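462aa long hypothetical selenium-binding protein (Sulfolobus tokodaii, PDB 2ECE) is of unknown function but may bind selenium. Local coordinates at residues Leu337-Gly341 / Ile342-Arg346; Ser403-Asp406 / Asn407-Tyr410. One frame throughout, in Å; residues are numbered along the deposited sequence.

Both contacts belong to a single-chain beta propeller built of antiparallel sheets, and their centres lie about 16 Å apart. Contact 1 comes first along the chain and closes the hairpin of strands 334-339 and 344-349, the two middle strands of a four-stranded sheet. Contact 2 is the short helix 403-409, set in the connection between strands 394-398 and 417-423 of the next sheet. The hairpin turn reaches this helix directly: Tyr410 OH lies 2.7 Å from Trp340 O, a probable hydrogen bond, and Trp340 CZ3 packs 3.8 Å from Phe409 CD1. The hairpin turn of one sheet thus meets the helix inserted in the next.

Contact 1. Residues Leu337-Gly341 / Ile342-Arg346; sequences LSLWG and IGEVR
Leu337 pairs with Arg346, and Leu339 with Glu344, as antiparallel hydrogen-bonded pairs at the end of a beta hairpin, the two middle strands of a four-stranded propeller sheet; Ser338 and Val345 form the non-hydrogen-bonded pair between them. The backbone ladder includes Arg346 N to Leu337 O at 2.8 Å and Leu339 N to Glu344 O at 2.7 Å. At the turn, Leu339 O accepts from both Gly343 N (2.9 Å) and Glu344 N (3.2 Å). Gly343 and Glu344 both face Leu339, a G1 beta bulge whose first residue has a positive phi of 106°; a side chain there would press on the preceding carbonyl oxygen, so glycine suits the site.

The apolar pair is Leu339 CD2 with Ile342 CD1, at 4.1 Å. Leu339 also lies beside the Glu344 side chain, and its CD1 touches CG and CD of Arg346 and sits 4.0 Å from Arg346 NE.

The charged contact runs along one strand. Arg346, extended from CG to NE, turns the edge of its guanidinium to Glu344 and grips OE1 side-on, with NE at 2.9 Å and NH2 at 3.2 Å. Glu344 OE2 is taken by His369, and Arg346 NH1 by Tyr348 OH. A leucine in place of Arg346 would probably leave OE1 of the buried Glu344 without its charged mate. Two N-H groups on one oxygen probably offset its charge, while Leu339 packs against the arm that delivers them.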
loop_
_atom_site.group_PDB
_atom_site.type_symbol
_atom_site.label_atom_id
_atom_site.label_comp_id
_atom_site.label_asym_id
_atom_site.label_seq_id
_atom_site.Cartn_x
_atom_site.Cartn_y
_atom_site.Cartn_z
ATOM N N LEU A 337 -3.962 8.354 7.695
ATOM C CA LEU A 337 -2.618 8.581 7.186
ATOM C C LEU A 337 -1.624 8.084 8.214
ATOM O O LEU A 337 -1.900 8.081 9.416
ATOM C CB LEU A 337 -2.306 10.071 6.971
ATOM C CG LEU A 337 -3.230 11.210 6.534
ATOM C CD1 LEU A 337 -2.344 12.414 6.212
ATOM C CD2 LEU A 337 -4.062 10.841 5.332
ATOM N N SER A 338 -0.456 7.672 7.738
ATOM C CA SER A 338 0.599 7.246 8.634
ATOM C C SER A 338 1.692 8.294 8.453
ATOM O O SER A 338 1.876 8.828 7.356
ATOM C CB SER A 338 1.119 5.858 8.249
ATOM O OG SER A 338 1.718 5.870 6.960
ATOM N N LEU A 339 2.382 8.628 9.537
ATOM C CA LEU A 339 3.474 9.588 9.472
ATOM C C LEU A 339 4.680 8.780 9.906
ATOM O O LEU A 339 4.938 8.609 11.097
ATOM C CB LEU A 339 3.248 10.769 10.425
ATOM C CG LEU A 339 2.388 11.943 9.943
ATOM C CD1 LEU A 339 0.925 11.529 9.872
ATOM C CD2 LEU A 339 2.556 13.121 10.905
ATOM N N TRP A 340 5.402 8.268 8.918
ATOM C CA TRP A 340 6.566 7.432 9.150
ATOM C C TRP A 340 7.766 8.188 9.710
ATOM O O TRP A 340 8.698 7.577 10.223
ATOM C CB TRP A 340 6.947 6.747 7.842
ATOM C CG TRP A 340 7.892 5.613 8.013
ATOM C CD1 TRP A 340 7.656 4.439 8.674
ATOM C CD2 TRP A 340 9.207 5.508 7.461
ATOM N NE1 TRP A 340 8.748 3.602 8.558
ATOM C CE2 TRP A 340 9.714 4.238 7.822
ATOM C CE3 TRP A 340 10.012 6.367 6.698
ATOM C CZ2 TRP A 340 10.981 3.803 7.438
ATOM C CZ3 TRP A 340 11.278 5.930 6.316
ATOM C CH2 TRP A 340 11.748 4.663 6.690
ATOM N N GLY A 341 7.747 9.513 9.604
ATOM C CA GLY A 341 8.850 10.301 10.124
ATOM C C GLY A 341 8.576 10.710 11.558
ATOM O O GLY A 341 9.284 10.312 12.481
ATOM N N ILE A 342 7.521 11.495 11.745
ATOM C CA ILE A 342 7.151 11.961 13.072
ATOM C C ILE A 342 6.699 10.840 14.015
ATOM O O ILE A 342 7.053 10.843 15.199
ATOM C CB ILE A 342 6.064 13.051 12.958
ATOM C CG1 ILE A 342 6.720 14.348 12.473
ATOM C CG2 ILE A 342 5.347 13.235 14.296
ATOM C CD1 ILE A 342 5.757 15.379 11.962
ATOM N N GLY A 343 5.929 9.884 13.496
ATOM C CA GLY A 343 5.466 8.773 14.313
ATOM C C GLY A 343 3.998 8.825 14.705
ATOM O O GLY A 343 3.661 8.789 15.891
ATOM N N GLU A 344 3.112 8.887 13.714
ATOM C CA GLU A 344 1.684 8.953 14.005
ATOM C C GLU A 344 0.805 8.272 12.959
ATOM O O GLU A 344 1.242 7.963 11.848
ATOM C CB GLU A 344 1.217 10.416 14.090
ATOM C CG GLU A 344 1.943 11.325 15.081
ATOM C CD GLU A 344 1.469 12.779 14.981
ATOM O OE1 GLU A 344 0.627 13.075 14.104
ATOM O OE2 GLU A 344 1.939 13.626 15.769
ATOM N N VAL A 345 -0.440 8.036 13.355
ATOM C CA VAL A 345 -1.466 7.513 12.473
ATOM C C VAL A 345 -2.567 8.511 12.787
ATOM O O VAL A 345 -2.870 8.752 13.962
ATOM C CB VAL A 345 -1.971 6.100 12.845
ATOM C CG1 VAL A 345 -3.150 5.745 11.949
ATOM C CG2 VAL A 345 -0.869 5.064 12.656
ATOM N N ARG A 346 -3.128 9.123 11.752
ATOM C CA ARG A 346 -4.190 10.099 11.926
ATOM C C ARG A 346 -5.455 9.642 11.216
ATOM O O ARG A 346 -5.405 8.836 10.278
ATOM C CB ARG A 346 -3.770 11.457 11.359
ATOM C CG ARG A 346 -2.560 12.077 12.028
ATOM C CD ARG A 346 -2.286 13.461 11.460
ATOM N NE ARG A 346 -1.168 14.115 12.131
ATOM C CZ ARG A 346 -0.861 15.400 11.996
ATOM N NH1 ARG A 346 -1.587 16.183 11.210
ATOM N NH2 ARG A 346 0.171 15.903 12.654
#

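Contact 2. Residues Ser403-Asp406 / Asn407-Tyr410; sequences STWD and NQFY
Trp405 and Gln408 both set CG beside their own backbone N, opposite the carbonyl carbon (chi1 -70° and -68°), and this brings the Gln408 amide up to the indole within one turn of the short alpha-helix 403-409, which sits in the connection between strands 394-398 and 417-423 of the beta propeller. Gln408 OE1 stands over one ring face, offset toward the rim, 4.2 Å from Trp405 CG. The amide plane is steeply inclined to the ring, at 76°, so the two groups do not stack flat. A long amide suits this place because OE1 can pass the indole and still accept a hydrogen bond from Leu217 N.

The backbone bonds are uneven. Asn407 N to Ser403 O is weak at 3.4 Å, whereas Phe409 N makes a nearly straight bond to Trp405 O (3.1 Å). Trp405 O also takes Gln408 N, which lies well above the carbonyl plane, so the last turn mixes i to i+3 with i to i+4 bonding. Tyr410, the first residue to leave helical angles, still donates its N to Asp406 O at 2.7 Å.

Asn407 lays its amide carbon CG 3.3 Å from Ser403 O. Arg443 ties two side chains of the helix to its surroundings, bonding Asn407 OD1 and balancing the charge of Asp406, whose short side chain also reaches Ser400 OG and Leu401 N. Thr404 OG1, bonded to Glu214 O, lies in the plane of the Trp405 ring at its edge. The Phe409 ring turns its own edge to the carbonyl one helical turn back: CD1 lies 3.5 Å from Trp405 O, in the plane of the phenyl ring.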
loop_
_atom_site.group_PDB
_atom_site.type_symbol
_atom_site.label_atom_id
_atom_site.label_comp_id
_atom_site.label_asym_id
_atom_site.label_seq_id
_atom_site.Cartn_x
_atom_site.Cartn_y
_atom_site.Cartn_z
ATOM N N SER A 403 13.695 -1.780 2.704
ATOM C CA SER A 403 14.971 -2.224 3.267
ATOM C C SER A 403 16.026 -1.142 3.503
ATOM O O SER A 403 16.373 -0.851 4.641
ATOM C CB SER A 403 15.569 -3.326 2.385
ATOM O OG SER A 403 15.806 -2.851 1.072
ATOM N N THR A 404 16.528 -0.545 2.429
ATOM C CA THR A 404 17.562 0.473 2.551
ATOM C C THR A 404 17.098 1.820 3.086
ATOM O O THR A 404 17.889 2.549 3.686
ATOM C CB THR A 404 18.288 0.674 1.211
ATOM O OG1 THR A 404 17.330 0.864 0.164
ATOM C CG2 THR A 404 19.143 -0.548 0.897
ATOM N N TRP A 405 15.829 2.159 2.880
ATOM C CA TRP A 405 15.323 3.424 3.395
ATOM C C TRP A 405 15.127 3.308 4.909
ATOM O O TRP A 405 15.365 4.271 5.645
ATOM C CB TRP A 405 14.008 3.813 2.696
ATOM C CG TRP A 405 14.204 4.212 1.252
ATOM C CD1 TRP A 405 14.993 3.580 0.328
ATOM C CD2 TRP A 405 13.617 5.334 0.578
ATOM N NE1 TRP A 405 14.937 4.243 -0.874
ATOM C CE2 TRP A 405 14.101 5.321 -0.751
ATOM C CE3 TRP A 405 12.729 6.349 0.965
ATOM C CZ2 TRP A 405 13.727 6.286 -1.699
ATOM C CZ3 TRP A 405 12.356 7.313 0.017
ATOM C CH2 TRP A 405 12.859 7.271 -1.297
ATOM N N ASP A 406 14.704 2.135 5.376
ATOM C CA ASP A 406 14.516 1.920 6.812
ATOM C C ASP A 406 15.849 2.222 7.493
ATOM O O ASP A 406 15.920 2.944 8.488
ATOM C CB ASP A 406 14.171 0.459 7.132
ATOM C CG ASP A 406 12.807 0.030 6.610
ATOM O OD1 ASP A 406 12.006 0.896 6.200
ATOM O OD2 ASP A 406 12.546 -1.193 6.628
ATOM N N ASN A 407 16.902 1.642 6.930
ATOM C CA ASN A 407 18.246 1.780 7.462
ATOM C C ASN A 407 18.783 3.206 7.498
ATOM O O ASN A 407 19.699 3.498 8.262
ATOM C CB ASN A 407 19.196 0.870 6.683
ATOM C CG ASN A 407 18.856 -0.604 6.856
ATOM O OD1 ASN A 407 18.059 -0.972 7.728
ATOM N ND2 ASN A 407 19.462 -1.457 6.031
ATOM N N GLN A 408 18.212 4.095 6.695
ATOM C CA GLN A 408 18.661 5.484 6.682
ATOM C C GLN A 408 17.950 6.319 7.734
ATOM O O GLN A 408 18.576 7.119 8.433
ATOM C CB GLN A 408 18.414 6.121 5.321
ATOM C CG GLN A 408 19.257 5.573 4.203
ATOM C CD GLN A 408 18.903 6.216 2.885
ATOM O OE1 GLN A 408 17.827 5.977 2.337
ATOM N NE2 GLN A 408 19.797 7.055 2.374
ATOM N N PHE A 409 16.636 6.141 7.838
ATOM C CA PHE A 409 15.852 6.899 8.803
ATOM C C PHE A 409 15.789 6.287 10.198
ATOM O O PHE A 409 15.526 6.988 11.174
ATOM C CB PHE A 409 14.439 7.141 8.264
ATOM C CG PHE A 409 14.395 8.110 7.111
ATOM C CD1 PHE A 409 14.573 7.670 5.799
ATOM C CD2 PHE A 409 14.222 9.474 7.346
ATOM C CE1 PHE A 409 14.578 8.577 4.735
ATOM C CE2 PHE A 409 14.225 10.390 6.292
ATOM C CZ PHE A 409 14.403 9.941 4.981
ATOM N N TYR A 410 16.018 4.981 10.286
ATOM C CA TYR A 410 16.019 4.269 11.565
ATOM C C TYR A 410 17.237 3.353 11.495
ATOM O O TYR A 410 17.114 2.129 11.436
ATOM C CB TYR A 410 14.722 3.465 11.734
ATOM C CG TYR A 410 13.503 4.354 11.894
ATOM C CD1 TYR A 410 13.224 4.978 13.113
ATOM C CD2 TYR A 410 12.686 4.650 10.804
ATOM C CE1 TYR A 410 12.172 5.880 13.235
ATOM C CE2 TYR A 410 11.630 5.552 10.916
ATOM C CZ TYR A 410 11.382 6.167 12.131
ATOM O OH TYR A 410 10.370 7.094 12.231
#